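Local coordinates for protein Glucanase/chitosanase (Paenibacillus fukuinensis, PDB 4ZY9) that binds chitosan through this CBM32 carbohydrate-binding module, one part of a longer enzyme that probably hydrolyses chitosan and beta-glucan, at residues A[49-54]-A[114-119]; A[76-81]-A[89-94]. The protein carries 1 engineered substitution. One frame throughout, in Å; residues are numbered along the deposited sequence.

Contact 1: residues A[49-54]-A[114-119]; sequences WIYVNL and YVRMHG. Engineered in segment 114-119: Met117 (natural residue Val).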
# COMPACT_ATOMS: atom_id res chain seq x y z
N TRP A 49 4.43 3.96 -5.70
CA TRP A 49 4.41 2.97 -4.56
C TRP A 49 4.15 3.64 -3.28
O TRP A 49 4.43 4.86 -3.11
CB TRP A 49 5.67 2.08 -4.59
CG TRP A 49 6.97 2.82 -4.50
CD1 TRP A 49 7.81 3.08 -5.55
CD2 TRP A 49 7.54 3.46 -3.36
NE1 TRP A 49 8.88 3.79 -5.15
CE2 TRP A 49 8.81 4.03 -3.81
CE3 TRP A 49 7.20 3.56 -2.05
CZ2 TRP A 49 9.64 4.76 -2.95
CZ3 TRP A 49 8.05 4.37 -1.19
CH2 TRP A 49 9.23 4.90 -1.65
N ILE A 50 3.71 2.87 -2.29
CA ILE A 50 3.55 3.31 -0.95
C ILE A 50 3.85 2.17 -0.04
O ILE A 50 3.38 1.03 -0.32
CB ILE A 50 2.13 3.89 -0.72
CG1 ILE A 50 1.95 4.40 0.73
CG2 ILE A 50 1.03 2.90 -1.11
CD1 ILE A 50 0.79 5.30 0.85
N TYR A 51 4.57 2.36 1.04
CA TYR A 51 4.78 1.34 2.02
C TYR A 51 4.55 1.86 3.41
O TYR A 51 4.57 3.10 3.67
CB TYR A 51 6.17 0.61 1.97
CG TYR A 51 7.38 1.42 2.32
CD1 TYR A 51 7.73 1.73 3.62
CD2 TYR A 51 8.24 1.84 1.35
CE1 TYR A 51 8.92 2.41 3.91
CE2 TYR A 51 9.44 2.52 1.65
CZ TYR A 51 9.70 2.77 2.93
OH TYR A 51 10.91 3.44 3.22
N VAL A 52 4.29 0.96 4.35
CA VAL A 52 4.13 1.20 5.78
C VAL A 52 5.20 0.51 6.54
O VAL A 52 5.57 -0.60 6.23
CB VAL A 52 2.71 0.84 6.26
CG1 VAL A 52 2.38 -0.60 6.08
CG2 VAL A 52 2.48 1.33 7.67
N ASN A 53 5.71 1.20 7.61
CA ASN A 53 6.63 0.64 8.59
C ASN A 53 5.80 0.17 9.73
O ASN A 53 5.23 1.02 10.48
CB ASN A 53 7.61 1.76 8.97
CG ASN A 53 8.63 1.30 9.99
OD1 ASN A 53 8.47 0.31 10.64
ND2 ASN A 53 9.69 2.09 10.17
N LEU A 54 5.66 -1.10 9.92
CA LEU A 54 4.90 -1.64 11.03
C LEU A 54 5.50 -1.42 12.42
O LEU A 54 4.84 -1.69 13.44
CB LEU A 54 4.60 -3.13 10.78
CG LEU A 54 3.91 -3.52 9.51
CD1 LEU A 54 3.82 -4.97 9.41
CD2 LEU A 54 2.55 -2.83 9.41
N TYR A 114 8.05 -4.01 6.79
CA TYR A 114 7.50 -3.11 5.79
C TYR A 114 6.62 -3.80 4.79
O TYR A 114 6.97 -4.92 4.37
CB TYR A 114 8.61 -2.36 5.03
CG TYR A 114 9.63 -1.68 5.87
CD1 TYR A 114 9.45 -0.41 6.37
CD2 TYR A 114 10.80 -2.34 6.25
CE1 TYR A 114 10.42 0.26 7.14
CE2 TYR A 114 11.78 -1.70 7.06
CZ TYR A 114 11.56 -0.43 7.43
OH TYR A 114 12.51 0.17 8.27
N VAL A 115 5.52 -3.17 4.40
CA VAL A 115 4.59 -3.78 3.45
C VAL A 115 4.31 -2.72 2.38
O VAL A 115 3.97 -1.56 2.77
CB VAL A 115 3.29 -4.24 4.14
CG1 VAL A 115 2.36 -4.88 3.11
CG2 VAL A 115 3.62 -5.18 5.25
N ARG A 116 4.49 -3.04 1.12
CA ARG A 116 4.42 -2.11 0.03
C ARG A 116 3.38 -2.49 -0.99
O ARG A 116 3.28 -3.67 -1.35
CB ARG A 116 5.77 -2.05 -0.69
CG ARG A 116 5.92 -0.98 -1.76
CD ARG A 116 7.33 -0.55 -2.15
NE ARG A 116 8.02 -1.58 -2.91
CZ ARG A 116 9.07 -1.34 -3.73
NH1 ARG A 116 9.56 -0.12 -3.80
NH2 ARG A 116 9.56 -2.31 -4.44
N MSE A 117 2.69 -1.52 -1.50
CA MSE A 117 1.90 -1.62 -2.76
C MSE A 117 2.71 -0.93 -3.82
O MSE A 117 3.04 0.28 -3.66
CB MSE A 117 0.59 -0.92 -2.59
CG MSE A 117 -0.42 -1.15 -3.72
SE MSE A 117 0.07 -0.28 -5.47
CE MSE A 117 0.14 1.57 -4.92
N HIS A 118 3.22 -1.65 -4.80
CA HIS A 118 4.00 -1.11 -5.91
C HIS A 118 3.18 -1.20 -7.18
O HIS A 118 2.81 -2.30 -7.58
CB HIS A 118 5.35 -1.86 -6.04
CG HIS A 118 6.26 -1.28 -7.01
ND1 HIS A 118 6.18 -1.52 -8.34
CD2 HIS A 118 7.23 -0.35 -6.85
CE1 HIS A 118 7.08 -0.79 -8.99
NE2 HIS A 118 7.72 -0.07 -8.10
N GLY A 119 2.88 -0.11 -7.77
CA GLY A 119 2.00 -0.05 -8.87
C GLY A 119 2.69 0.33 -10.15
O GLY A 119 3.50 1.31 -10.18

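Contact 2: residues A[76-81]-A[89-94]; sequences TIQVSN and WTTVYT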
# COMPACT_ATOMS: atom_id res chain seq x y z
N THR A 76 1.78 -4.92 -7.44
CA THR A 76 2.17 -6.01 -6.55
C THR A 76 2.02 -5.59 -5.12
O THR A 76 2.04 -4.35 -4.79
CB THR A 76 3.66 -6.45 -6.78
OG1 THR A 76 4.48 -5.28 -6.73
CG2 THR A 76 3.86 -7.00 -8.27
N ILE A 77 1.90 -6.56 -4.26
CA ILE A 77 2.08 -6.42 -2.81
C ILE A 77 3.39 -7.03 -2.46
O ILE A 77 3.65 -8.19 -2.86
CB ILE A 77 0.91 -7.03 -1.99
CG1 ILE A 77 -0.38 -6.46 -2.38
CG2 ILE A 77 1.22 -6.88 -0.50
CD1 ILE A 77 -0.51 -4.99 -2.08
N GLN A 78 4.23 -6.31 -1.74
CA GLN A 78 5.58 -6.78 -1.41
C GLN A 78 5.87 -6.60 0.03
O GLN A 78 5.29 -5.70 0.70
CB GLN A 78 6.62 -6.04 -2.22
CG GLN A 78 6.31 -6.00 -3.71
CD GLN A 78 7.31 -5.21 -4.49
OE1 GLN A 78 8.02 -4.39 -3.90
NE2 GLN A 78 7.23 -5.23 -5.84
N VAL A 79 6.74 -7.42 0.61
CA VAL A 79 7.10 -7.33 2.01
C VAL A 79 8.63 -7.29 2.11
O VAL A 79 9.34 -7.93 1.32
CB VAL A 79 6.51 -8.50 2.81
CG1 VAL A 79 4.96 -8.37 2.90
CG2 VAL A 79 6.92 -9.88 2.33
N SER A 80 9.05 -6.69 3.20
CA SER A 80 10.50 -6.65 3.55
C SER A 80 10.65 -6.81 5.06
O SER A 80 9.90 -6.21 5.84
CB SER A 80 11.13 -5.34 3.09
OG SER A 80 12.45 -5.18 3.69
N ASN A 81 11.65 -7.65 5.47
CA ASN A 81 12.03 -7.74 6.84
C ASN A 81 13.43 -7.15 7.06
O ASN A 81 14.08 -7.47 8.08
CB ASN A 81 11.95 -9.21 7.30
CG ASN A 81 11.91 -9.27 8.78
OD1 ASN A 81 11.40 -8.43 9.48
ND2 ASN A 81 12.43 -10.40 9.32
N TRP A 89 12.92 -6.84 -1.06
CA TRP A 89 11.45 -6.97 -1.18
C TRP A 89 11.14 -8.33 -1.78
O TRP A 89 11.81 -8.78 -2.72
CB TRP A 89 10.80 -5.93 -2.07
CG TRP A 89 10.89 -4.51 -1.58
CD1 TRP A 89 11.76 -3.55 -2.03
CD2 TRP A 89 10.10 -3.88 -0.58
NE1 TRP A 89 11.55 -2.37 -1.38
CE2 TRP A 89 10.56 -2.50 -0.46
CE3 TRP A 89 9.04 -4.33 0.26
CZ2 TRP A 89 10.00 -1.61 0.37
CZ3 TRP A 89 8.54 -3.42 1.12
CH2 TRP A 89 9.05 -2.05 1.25
N THR A 90 10.14 -9.02 -1.22
CA THR A 90 9.56 -10.23 -1.81
C THR A 90 8.13 -9.93 -2.19
O THR A 90 7.31 -9.45 -1.36
CB THR A 90 9.58 -11.37 -0.82
OG1 THR A 90 10.96 -11.71 -0.49
CG2 THR A 90 9.01 -12.59 -1.42
N THR A 91 7.79 -10.19 -3.46
CA THR A 91 6.43 -10.11 -3.91
C THR A 91 5.57 -11.20 -3.41
O THR A 91 6.00 -12.38 -3.51
CB THR A 91 6.40 -10.02 -5.46
OG1 THR A 91 7.15 -8.84 -5.76
CG2 THR A 91 5.02 -10.07 -6.01
N VAL A 92 4.45 -10.89 -2.83
CA VAL A 92 3.45 -11.90 -2.35
C VAL A 92 2.21 -11.92 -3.15
O VAL A 92 1.43 -12.92 -2.97
CB VAL A 92 3.22 -11.69 -0.86
CG1 VAL A 92 4.49 -11.84 -0.11
CG2 VAL A 92 2.48 -10.40 -0.58
N TYR A 93 2.00 -10.97 -4.03
CA TYR A 93 0.80 -10.94 -4.81
C TYR A 93 1.08 -10.11 -6.06
O TYR A 93 1.74 -9.01 -5.87
CB TYR A 93 -0.41 -10.32 -4.10
CG TYR A 93 -1.63 -10.11 -4.94
CD1 TYR A 93 -2.44 -11.23 -5.22
CD2 TYR A 93 -1.98 -8.94 -5.44
CE1 TYR A 93 -3.56 -11.08 -5.98
CE2 TYR A 93 -3.13 -8.74 -6.20
CZ TYR A 93 -3.93 -9.86 -6.46
OH TYR A 93 -5.09 -9.69 -7.23
N THR A 94 0.67 -10.49 -7.22
CA THR A 94 0.76 -9.77 -8.42
C THR A 94 -0.57 -9.71 -9.19
O THR A 94 -1.22 -10.83 -9.32
CB THR A 94 1.82 -10.32 -9.40
OG1 THR A 94 3.05 -10.46 -8.74
CG2 THR A 94 1.90 -9.59 -10.67

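Contact 1: residues A[49-54]-A[114-119]
Arg116 reaches across from strand 114-119 to Trp49 on strand 49-54. Its CB packs on Tyr51 CB, 3.8 Å away. CG lies 3.5 Å from Ile50 O. CD then touches Trp49 CB and comes to the edge of the Tyr51 ring. A bend at chi3 (72°) turns the guanidinium over one face of the indole. NH1 lies 4.0 Å from Trp49 CG, and CZ stands 5.0 Å from the centroid of the five-membered ring, a cation-pi contact with the planes 49° apart. His118 CD2 sits over the centre of one guanidinium face. NH2 hydrogen-bonds Gln78 OE1 of neighbouring strand 75-80.

The two strands are antiparallel neighbours in one sheet of the CBM32 beta-sandwich. Ile50 and Met117 exchange two backbone hydrogen bonds, and so do Val52 and Val115. The other face of this pair looks into the core. There Ile50 CG2 meets CB of Met117, an engineered substitution for Val present as selenomethionine, at 4.1 Å, and Phe133 of the second sheet packs on Ile50, Val115 and Met117. Back on the Arg116 face, Asn53 and Tyr114 lie side by side, Asn53 CG 3.5 Å from Tyr114 CE1. The Tyr114 hydroxyl bonds to Ser83 O.

Contact 2: residues A[76-81]-A[89-94]
A classic beta bulge marks this antiparallel hairpin, in which Val92 and Tyr93 of strand 90-94 both face Ile77. Ile77 O takes a strong bond from Val92 N (2.8 Å) and a weak one from Tyr93 N. Ile77 N returns a bond to Tyr93 O. Beyond the bulge the regular pairing resumes, and Val79 and Thr90 exchange two backbone bonds.

On the core side, Val92 packs against Ile77 and Val79. Its chi1 of -59° sets CG1 beside the backbone N and leaves CG2 toward Ile77. Val92 CG2 then meets Ile77 CG2 at 3.7 Å, in the one of two Ile77 conformers described here. The Val92 and Val79 side chains cross at about a right angle, Val92 CG1 4.0 Å from Val79 CG2. Ile77 CB also packs on Tyr93 CB. Strand 90-95 is the outermost on its side of the sheet in this beta-sandwich module, and Ile105 and Phe107 of the second sheet touch this apolar patch.

The other face is more polar. Thr91 sits beside Gln78, with OG1 3.6 Å from Gln78 CG, and its CG2 touches Thr76 CB. Thr76 and Thr94 run side by side. Gln78 extends beyond CG and crosses Trp89 at about a right angle, amide and ring planes 47° apart. Its OE1 stands 3.7 Å from Trp89 CG, and its polar partner outside the hairpin is Arg116, which also makes a cation-pi contact with Trp89. Over one face of the indole lies Ser80 CB, in the conformer described here, a CH-pi contact 4.0 Å from the centroid of the six-membered ring. Ser80 OG turns to Asp82 N, in the loop that joins the strands.

In the fold
Both contacts belong to the same antiparallel sheet, where strands 114-122 and 75-80 are neighbours. Contact 1 is a regular pair within the sheet, its centre about 5 Å from the centre of the chain. Contact 2 is the edge hairpin, its centre about 10 Å from that point, and its pairing is broken by a bulge. Each has an apolar face toward the second sheet, but contact 2 has two exposed residues, both threonines, where contact 1 has none. On the outer face Arg116 bridges the two contacts. Backbone bonds such as Thr76 N to His118 O tie the strands together.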